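Xylulokinase (Brucella ovis, PDB 5VM1) probably catalyses the ATP-dependent phosphorylation of D-xylulose to D-xylulose 5-phosphate, as a sugar kinase of the FGGY family. Local coordinates at residues A[37-42]-A[54-59]; A[282-287]-A[345-350]; A[328-333]-A[464-469]. All coordinates share one frame; numbering follows the deposited sequence.

Contact 1 (A[37-42]-A[54-59])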
loop_
_atom_site.group_PDB
_atom_site.type_symbol
_atom_site.label_atom_id
_atom_site.label_comp_id
_atom_site.label_asym_id
_atom_site.label_seq_id
_atom_site.Cartn_x
_atom_site.Cartn_y
_atom_site.Cartn_z
ATOM N N GLY A 37 -11.564 -14.083 -6.205
ATOM C CA GLY A 37 -11.896 -14.010 -7.611
ATOM C C GLY A 37 -10.701 -13.469 -8.358
ATOM O O GLY A 37 -10.173 -12.421 -7.983
ATOM N N GLU A 38 -10.238 -14.188 -9.378
ATOM C CA GLU A 38 -8.993 -13.844 -10.052
ATOM C C GLU A 38 -9.148 -12.640 -10.972
ATOM O O GLU A 38 -10.230 -12.350 -11.490
ATOM C CB GLU A 38 -8.481 -15.010 -10.878
ATOM C CG GLU A 38 -7.966 -16.151 -10.062
ATOM C CD GLU A 38 -7.218 -17.130 -10.925
ATOM O OE1 GLU A 38 -6.286 -17.775 -10.410
ATOM O OE2 GLU A 38 -7.550 -17.241 -12.127
ATOM N N LEU A 39 -8.044 -11.916 -11.142
ATOM C CA LEU A 39 -7.975 -10.767 -12.029
ATOM C C LEU A 39 -6.723 -10.872 -12.881
ATOM O O LEU A 39 -5.680 -11.349 -12.427
ATOM C CB LEU A 39 -7.932 -9.450 -11.264
ATOM C CG LEU A 39 -9.250 -8.899 -10.773
ATOM C CD1 LEU A 39 -8.980 -7.689 -9.881
ATOM C CD2 LEU A 39 -10.152 -8.590 -11.963
ATOM N N ASP A 40 -6.827 -10.371 -14.101
ATOM C CA ASP A 40 -5.716 -10.317 -15.030
ATOM C C ASP A 40 -5.306 -8.866 -15.183
ATOM O O ASP A 40 -6.053 -7.954 -14.817
ATOM C CB ASP A 40 -6.094 -10.905 -16.388
ATOM C CG ASP A 40 -5.694 -12.325 -16.513
ATOM O OD1 ASP A 40 -4.713 -12.688 -15.842
ATOM O OD2 ASP A 40 -6.347 -13.073 -17.273
ATOM N N VAL A 41 -4.101 -8.660 -15.703
ATOM C CA VAL A 41 -3.584 -7.328 -15.983
ATOM C C VAL A 41 -3.262 -7.271 -17.467
ATOM O O VAL A 41 -2.700 -8.222 -18.020
ATOM C CB VAL A 41 -2.351 -7.019 -15.113
ATOM C CG1 VAL A 41 -1.698 -5.708 -15.516
ATOM C CG2 VAL A 41 -2.741 -7.009 -13.643
ATOM N N SER A 42 -3.666 -6.194 -18.130
ATOM C CA SER A 42 -3.365 -6.033 -19.547
ATOM C C SER A 42 -2.244 -5.009 -19.694
ATOM O O SER A 42 -2.267 -3.957 -19.054
ATOM C CB SER A 42 -4.618 -5.636 -20.322
ATOM O OG SER A 42 -4.333 -4.640 -21.275
ATOM N N ALA A 54 -15.096 -3.991 -15.656
ATOM C CA ALA A 54 -16.051 -5.093 -15.621
ATOM C C ALA A 54 -15.440 -6.333 -15.001
ATOM O O ALA A 54 -16.131 -7.073 -14.301
ATOM C CB ALA A 54 -16.572 -5.424 -17.020
ATOM N N GLN A 55 -14.146 -6.556 -15.214
ATOM C CA GLN A 55 -13.516 -7.742 -14.650
ATOM C C GLN A 55 -13.537 -7.694 -13.136
ATOM O O GLN A 55 -13.770 -8.720 -12.487
ATOM C CB GLN A 55 -12.081 -7.885 -15.165
ATOM C CG GLN A 55 -11.835 -9.161 -15.942
ATOM C CD GLN A 55 -12.650 -9.237 -17.227
ATOM O OE1 GLN A 55 -12.743 -8.259 -17.977
ATOM N NE2 GLN A 55 -13.242 -10.402 -17.488
ATOM N N TRP A 56 -13.356 -6.497 -12.560
ATOM C CA TRP A 56 -13.488 -6.323 -11.114
ATOM C C TRP A 56 -14.832 -6.837 -10.611
ATOM O O TRP A 56 -14.901 -7.589 -9.633
ATOM C CB TRP A 56 -13.357 -4.848 -10.736
ATOM C CG TRP A 56 -12.072 -4.214 -11.081
ATOM C CD1 TRP A 56 -10.885 -4.839 -11.344
ATOM C CD2 TRP A 56 -11.824 -2.799 -11.217
ATOM N NE1 TRP A 56 -9.914 -3.902 -11.640
ATOM C CE2 TRP A 56 -10.465 -2.645 -11.573
ATOM C CE3 TRP A 56 -12.622 -1.654 -11.090
ATOM C CZ2 TRP A 56 -9.888 -1.393 -11.787
ATOM C CZ3 TRP A 56 -12.046 -0.410 -11.309
ATOM C CH2 TRP A 56 -10.700 -0.291 -11.652
ATOM N N ILE A 57 -15.916 -6.459 -11.290
ATOM C CA ILE A 57 -17.247 -6.866 -10.854
ATOM C C ILE A 57 -17.458 -8.379 -11.015
ATOM O O ILE A 57 -18.023 -9.034 -10.128
ATOM C CB ILE A 57 -18.303 -6.018 -11.579
ATOM C CG1 ILE A 57 -18.085 -4.542 -11.190
ATOM C CG2 ILE A 57 -19.705 -6.485 -11.233
ATOM C CD1 ILE A 57 -19.155 -3.601 -11.716
ATOM N N LYS A 58 -17.026 -8.962 -12.135
ATOM C CA LYS A 58 -17.162 -10.409 -12.284
ATOM C C LYS A 58 -16.368 -11.137 -11.198
ATOM O O LYS A 58 -16.819 -12.157 -10.657
ATOM C CB LYS A 58 -16.732 -10.864 -13.686
ATOM N N ALA A 59 -15.174 -10.632 -10.874
ATOM C CA ALA A 59 -14.362 -11.261 -9.835
ATOM C C ALA A 59 -15.009 -11.105 -8.466
ATOM O O ALA A 59 -15.044 -12.048 -7.666
ATOM C CB ALA A 59 -12.958 -10.646 -9.833
#

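Contact 2 (A[282-287]-A[345-350])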
loop_
_atom_site.group_PDB
_atom_site.type_symbol
_atom_site.label_atom_id
_atom_site.label_comp_id
_atom_site.label_asym_id
_atom_site.label_seq_id
_atom_site.Cartn_x
_atom_site.Cartn_y
_atom_site.Cartn_z
ATOM N N SER A 282 12.473 14.384 1.279
ATOM C CA SER A 282 13.102 13.094 1.521
ATOM C C SER A 282 12.325 11.941 0.888
ATOM O O SER A 282 12.532 10.782 1.268
ATOM C CB SER A 282 13.242 12.849 3.017
ATOM O OG SER A 282 13.409 14.059 3.715
ATOM N N ALA A 283 11.403 12.246 -0.030
ATOM C CA ALA A 283 10.672 11.250 -0.804
ATOM C C ALA A 283 9.911 10.267 0.090
ATOM O O ALA A 283 9.825 9.078 -0.213
ATOM C CB ALA A 283 11.588 10.506 -1.771
ATOM N N VAL A 284 9.352 10.751 1.207
ATOM C CA VAL A 284 8.390 9.943 1.951
ATOM C C VAL A 284 6.992 10.354 1.496
ATOM O O VAL A 284 6.766 11.487 1.060
ATOM C CB VAL A 284 8.513 10.058 3.493
ATOM C CG1 VAL A 284 9.931 10.383 3.940
ATOM C CG2 VAL A 284 7.509 11.031 4.041
ATOM N N HIS A 285 6.067 9.401 1.487
ATOM C CA HIS A 285 4.661 9.699 1.215
ATOM C C HIS A 285 3.938 10.047 2.512
ATOM O O HIS A 285 4.201 9.451 3.563
ATOM C CB HIS A 285 3.972 8.521 0.516
ATOM C CG HIS A 285 4.458 8.324 -0.881
ATOM N ND1 HIS A 285 4.327 9.295 -1.853
ATOM C CD2 HIS A 285 5.158 7.318 -1.451
ATOM C CE1 HIS A 285 4.880 8.874 -2.977
ATOM N NE2 HIS A 285 5.402 7.681 -2.756
ATOM N N ALA A 286 3.040 11.036 2.434
ATOM C CA ALA A 286 2.174 11.412 3.555
ATOM C C ALA A 286 0.747 11.477 3.034
ATOM O O ALA A 286 0.422 12.320 2.187
ATOM C CB ALA A 286 2.570 12.748 4.187
ATOM N N PHE A 287 -0.096 10.593 3.550
ATOM C CA PHE A 287 -1.467 10.457 3.105
ATOM C C PHE A 287 -2.378 10.488 4.316
ATOM O O PHE A 287 -1.958 10.175 5.441
ATOM C CB PHE A 287 -1.708 9.130 2.368
ATOM C CG PHE A 287 -0.939 8.960 1.096
ATOM C CD1 PHE A 287 -0.872 9.971 0.159
ATOM C CD2 PHE A 287 -0.320 7.748 0.811
ATOM C CE1 PHE A 287 -0.179 9.784 -1.045
ATOM C CE2 PHE A 287 0.373 7.555 -0.385
ATOM C CZ PHE A 287 0.442 8.580 -1.313
ATOM N N GLU A 345 16.003 3.954 -6.498
ATOM C CA GLU A 345 15.467 3.950 -5.145
ATOM C C GLU A 345 14.503 5.115 -4.992
ATOM O O GLU A 345 14.685 6.172 -5.601
ATOM C CB GLU A 345 16.540 4.038 -4.045
ATOM C CG GLU A 345 15.959 3.855 -2.629
ATOM C CD GLU A 345 15.258 2.515 -2.448
ATOM O OE1 GLU A 345 14.251 2.240 -3.141
ATOM O OE2 GLU A 345 15.726 1.717 -1.608
ATOM N N ARG A 346 13.456 4.901 -4.186
ATOM C CA ARG A 346 12.495 5.958 -3.878
ATOM C C ARG A 346 12.901 6.654 -2.573
ATOM O O ARG A 346 13.638 7.645 -2.608
ATOM C CB ARG A 346 11.061 5.386 -3.842
ATOM C CG ARG A 346 9.983 6.452 -3.731
ATOM C CD ARG A 346 8.597 5.992 -4.179
ATOM N NE ARG A 346 8.554 5.799 -5.629
ATOM C CZ ARG A 346 7.458 5.495 -6.323
ATOM N NH1 ARG A 346 7.548 5.332 -7.638
ATOM N NH2 ARG A 346 6.273 5.378 -5.721
ATOM N N THR A 347 12.472 6.142 -1.420
ATOM C CA THR A 347 12.813 6.779 -0.148
ATOM C C THR A 347 14.239 6.416 0.259
ATOM O O THR A 347 14.554 5.229 0.390
ATOM C CB THR A 347 11.834 6.340 0.945
ATOM O OG1 THR A 347 10.487 6.508 0.483
ATOM C CG2 THR A 347 12.085 7.060 2.298
ATOM N N PRO A 348 15.113 7.402 0.526
ATOM C CA PRO A 348 14.912 8.857 0.578
ATOM C C PRO A 348 15.498 9.706 -0.570
ATOM O O PRO A 348 15.447 10.930 -0.484
ATOM C CB PRO A 348 15.638 9.222 1.861
ATOM C CG PRO A 348 16.846 8.321 1.799
ATOM C CD PRO A 348 16.380 7.024 1.176
ATOM N N TYR A 349 16.005 9.108 -1.641
ATOM C CA TYR A 349 16.777 9.887 -2.600
ATOM C C TYR A 349 15.991 10.213 -3.862
ATOM O O TYR A 349 16.368 11.142 -4.589
ATOM C CB TYR A 349 18.056 9.120 -3.004
ATOM C CG TYR A 349 18.925 8.647 -1.856
ATOM C CD1 TYR A 349 19.596 9.547 -1.024
ATOM C CD2 TYR A 349 19.028 7.280 -1.571
ATOM C CE1 TYR A 349 20.388 9.099 0.046
ATOM C CE2 TYR A 349 19.811 6.823 -0.514
ATOM C CZ TYR A 349 20.487 7.740 0.297
ATOM O OH TYR A 349 21.255 7.283 1.351
ATOM N N ASN A 350 14.922 9.472 -4.130
ATOM C CA ASN A 350 14.154 9.592 -5.362
ATOM C C ASN A 350 15.107 9.695 -6.550
ATOM O O ASN A 350 15.202 10.709 -7.240
ATOM C CB ASN A 350 13.189 10.777 -5.312
ATOM C CG ASN A 350 12.268 10.820 -6.535
ATOM O OD1 ASN A 350 11.959 9.782 -7.132
ATOM N ND2 ASN A 350 11.847 12.017 -6.921
#

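Contact 3 (A[328-333]-A[464-469])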
loop_
_atom_site.group_PDB
_atom_site.type_symbol
_atom_site.label_atom_id
_atom_site.label_comp_id
_atom_site.label_asym_id
_atom_site.label_seq_id
_atom_site.Cartn_x
_atom_site.Cartn_y
_atom_site.Cartn_z
ATOM N N GLU A 328 19.304 -19.452 11.048
ATOM C CA GLU A 328 18.485 -18.701 11.988
ATOM C C GLU A 328 19.289 -17.778 12.900
ATOM O O GLU A 328 18.714 -16.831 13.451
ATOM C CB GLU A 328 17.673 -19.670 12.873
ATOM C CG GLU A 328 16.887 -20.777 12.146
ATOM C CD GLU A 328 15.576 -20.302 11.527
ATOM O OE1 GLU A 328 14.660 -19.864 12.263
ATOM O OE2 GLU A 328 15.457 -20.385 10.291
ATOM N N THR A 329 20.602 -17.971 13.008
ATOM C CA THR A 329 21.440 -17.176 13.896
ATOM C C THR A 329 22.046 -15.984 13.153
ATOM O O THR A 329 22.608 -16.138 12.058
ATOM C CB THR A 329 22.540 -18.045 14.507
ATOM O OG1 THR A 329 21.937 -19.038 15.344
ATOM C CG2 THR A 329 23.498 -17.197 15.342
ATOM N N LEU A 330 21.872 -14.790 13.722
ATOM C CA LEU A 330 22.416 -13.582 13.117
ATOM C C LEU A 330 23.938 -13.605 13.183
ATOM O O LEU A 330 24.529 -14.016 14.189
ATOM C CB LEU A 330 21.886 -12.331 13.814
ATOM C CG LEU A 330 22.011 -11.019 13.019
ATOM C CD1 LEU A 330 20.999 -10.971 11.875
ATOM C CD2 LEU A 330 21.852 -9.796 13.896
ATOM N N LYS A 331 24.566 -13.199 12.085
ATOM C CA LYS A 331 26.015 -13.088 11.977
ATOM C C LYS A 331 26.436 -11.624 11.921
ATOM O O LYS A 331 25.678 -10.758 11.468
ATOM C CB LYS A 331 26.512 -13.800 10.722
ATOM C CG LYS A 331 26.257 -15.290 10.713
ATOM C CD LYS A 331 26.696 -15.858 9.391
ATOM C CE LYS A 331 26.223 -17.284 9.187
ATOM N NZ LYS A 331 26.457 -17.632 7.751
ATOM N N ALA A 332 27.658 -11.353 12.358
ATOM C CA ALA A 332 28.196 -10.007 12.210
ATOM C C ALA A 332 28.392 -9.715 10.731
ATOM O O ALA A 332 28.756 -10.612 9.975
ATOM C CB ALA A 332 29.526 -9.855 12.928
ATOM N N PRO A 333 28.114 -8.499 10.280
ATOM C CA PRO A 333 28.292 -8.206 8.854
ATOM C C PRO A 333 29.743 -8.433 8.456
ATOM O O PRO A 333 30.676 -8.220 9.243
ATOM C CB PRO A 333 27.899 -6.732 8.732
ATOM C CG PRO A 333 27.057 -6.455 9.935
ATOM C CD PRO A 333 27.619 -7.334 11.025
ATOM N N GLU A 464 13.986 -9.466 19.318
ATOM C CA GLU A 464 14.627 -8.335 19.962
ATOM C C GLU A 464 15.932 -8.005 19.248
ATOM O O GLU A 464 16.541 -8.885 18.640
ATOM C CB GLU A 464 14.897 -8.642 21.432
ATOM C CG GLU A 464 13.651 -8.966 22.251
ATOM C CD GLU A 464 12.799 -7.733 22.577
ATOM O OE1 GLU A 464 13.255 -6.592 22.337
ATOM O OE2 GLU A 464 11.684 -7.900 23.117
ATOM N N PRO A 465 16.402 -6.758 19.285
ATOM C CA PRO A 465 17.687 -6.456 18.645
ATOM C C PRO A 465 18.805 -7.213 19.336
ATOM O O PRO A 465 18.815 -7.341 20.564
ATOM C CB PRO A 465 17.839 -4.940 18.840
ATOM C CG PRO A 465 16.464 -4.437 19.149
ATOM C CD PRO A 465 15.780 -5.558 19.872
ATOM N N GLU A 466 19.755 -7.709 18.538
ATOM C CA GLU A 466 20.920 -8.422 19.064
ATOM C C GLU A 466 21.907 -7.402 19.614
ATOM O O GLU A 466 22.650 -6.767 18.856
ATOM C CB GLU A 466 21.574 -9.262 17.974
ATOM C CG GLU A 466 20.723 -10.350 17.383
ATOM C CD GLU A 466 20.836 -11.635 18.164
ATOM O OE1 GLU A 466 21.700 -11.685 19.061
ATOM O OE2 GLU A 466 20.086 -12.592 17.872
ATOM N N GLN A 467 21.958 -7.283 20.944
ATOM C CA GLN A 467 22.762 -6.231 21.558
ATOM C C GLN A 467 24.232 -6.378 21.178
ATOM O O GLN A 467 24.911 -5.380 20.904
ATOM C CB GLN A 467 22.584 -6.265 23.091
ATOM C CG GLN A 467 22.097 -4.954 23.762
ATOM C CD GLN A 467 20.703 -4.483 23.285
ATOM O OE1 GLN A 467 19.827 -5.294 22.926
ATOM N NE2 GLN A 467 20.500 -3.159 23.280
ATOM N N ALA A 468 24.713 -7.621 21.065
ATOM C CA ALA A 468 26.120 -7.854 20.746
ATOM C C ALA A 468 26.475 -7.374 19.348
ATOM O O ALA A 468 27.623 -6.996 19.103
ATOM C CB ALA A 468 26.461 -9.333 20.891
ATOM N N LEU A 469 25.541 -7.421 18.412
ATOM C CA LEU A 469 25.821 -7.025 17.044
ATOM C C LEU A 469 25.359 -5.598 16.705
ATOM O O LEU A 469 25.479 -5.192 15.539
ATOM C CB LEU A 469 25.217 -8.054 16.083
ATOM C CG LEU A 469 25.909 -9.416 16.223
ATOM C CD1 LEU A 469 25.303 -10.445 15.292
ATOM C CD2 LEU A 469 27.408 -9.267 15.945
HETATM O O HOH W 1 20.979 -14.459 16.129
#

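Contact 1 (A[37-42]-A[54-59])
Leu39 and Trp56 meet because each places its CG beside its own backbone N, with chi1 at -81° in the leucine and -61° in the tryptophan. The leucine then runs out extended, with its isopropyl fork against the helix, while the indole swings back from a helix position whose CB points away from the strand. The two branches of Leu39 share the work. CD1 lies 3.7 Å from Trp56 CD1 in an oblique approach, whereas CD2 comes in the plane of the indole at its edge, 3.9 Å from the same Trp56 CD1. CD2 also settles on the backbone one residue earlier, 3.7 Å from Gln55 O, a carbonyl already engaged by Ala59 N within the helix.

One turn farther along, the packing shifts to small residues and backbone. Ala59 directs its methyl at the strand, where CB is touched by Leu39 CD2 and lies 3.6 Å from Glu38 O, and Gly37 brings its CA to 3.7 Å from Ala59 O. The strand end and the helix therefore approach closely, by van der Waals contact alone. The polar edge of the indole is fixed from outside: Trp56 NE1 bonds to Gln51 OE1, while NE2 of the same glutamine reaches Asp40 O, so one amide ties the ring to the loop beyond the strand.

Strand 31-38 borders the N-terminal sheet, and helix 53-70 carries the chain from it to strand 78-85 of the same sheet. This is the packing of a strand-helix-strand connection in the actin-like ATPase fold.

Contact 2 (A[282-287]-A[345-350])
Thr347 and Ala283 join a cis-proline loop to the residues that lead into strand 285-288, the border strand of the sheet in the C-terminal actin-like domain of this FGGY kinase. The compact part of the contact is built on backbone. Ala283, in a left-handed backbone conformation, turns its methyl toward the loop, and its CB rests 3.6 Å from Arg346 O, the carbonyl that also receives Asn350 N inside the loop. Next to it the cis peptide before Pro348 folds the chain so that Pro348 CA comes 3.1 Å from Ser282 O, a CA-H...O contact, with Pro348 CB beside the same oxygen. The proline ring has another neighbour in its own loop, since its CG sits over the centre of one face of Tyr349.

Toward the open side the packing thins. Asn350, which is exposed, offers little more than its CB, 3.9 Å from Ala283 CB. The other loose contact involves the buried His285. Arg346 reaches past it with its guanidinium plane turned 77° from the imidazole, and Arg346 NH2 stands at the ring edge, 3.9 Å from His285 NE2, a contact without a bond. Aromatic rings flank the pair: Arg346 makes a cation-pi contact with Phe133, and the imidazole meets the ring of Phe136.

A single hydrogen bond links the two segments. With chi1 at -50°, the Thr347 hydroxyl lies beside its own backbone N; it accepts from Val300 N on the adjoining strand and donates to Ala283 O at 2.7 Å, meeting that carbonyl at a C=O...OG1 angle of 146° and from outside its plane.

Contact 3 (A[328-333]-A[464-469])
Leu330 shows how a single aliphatic side chain can seal the seam between two loops when it meets both Glu466 and Leu469. Its CB already points at segment 464-469 and lies 4.2 Å from Leu469 CD1. One bond farther out, CG comes to 4.0 Å from that same methyl. Because CG stands anti to the backbone N (chi1 -161°), the fork is carried across to the opposite loop, and there its branches part. CD2 makes the main contact, 3.7 Å from Glu466 CG and 3.8 Å from Leu469 CD1, touching both the stem of the acid and the tip of the leucine. CD1 diverges from both. The side chain as a whole also rests on Tyr410, Lys413 and Thr417 of helix 409-419 and on Tyr473 of helix 470-488.

Leu469 comes from the other loop and runs antiparallel alongside Leu330. Its CD1 branch faces Leu330 and the backbone carbon of Lys331, while its CD2 branch turns to Ala332 and lies 3.7 Å from Ala332 CB. Leu469 holds the N-cap position of helix 470-488, and a turn sets it there, with its N bonded to Glu466 O at 3.0 Å. The loop at 328-333 is thus packed against the very start of that helix.

Glu466 plays two parts. Its CG belongs to the apolar contact, and a bend at chi2 (-88°) turns the carboxylate toward a water. That water accepts from Leu330 N at 2.6 Å and donates to Glu466 OE2 at 2.7 Å. Direct contact between the loops is therefore apolar, while water relays the polar link; the side chain of Lys413 alongside would tend to favour an ionised carboxylate.

How the contacts relate
The three contacts run from the N-terminal domain across to the far surface of the chain. Contacts 1 and 2 lie on opposite sides of its centre, their nearest atoms about 16 Å apart, and both lie within about 11 Å of residues predicted to act in catalysis or substrate binding. In contact 1 the Leu39 side chain is about 9 Å from that of Asp14, predicted to be important for activity; in contact 2 the His285 side chain is about 7 Å from that of His88, a predicted substrate-binding residue, and about 11 Å from that of Asp243, the predicted proton acceptor. Contact 3 is peripheral, its centre about 28 Å from that of contact 2 and 44 Å from that of contact 1. The segments of contacts 2 and 3 alternate along the chain.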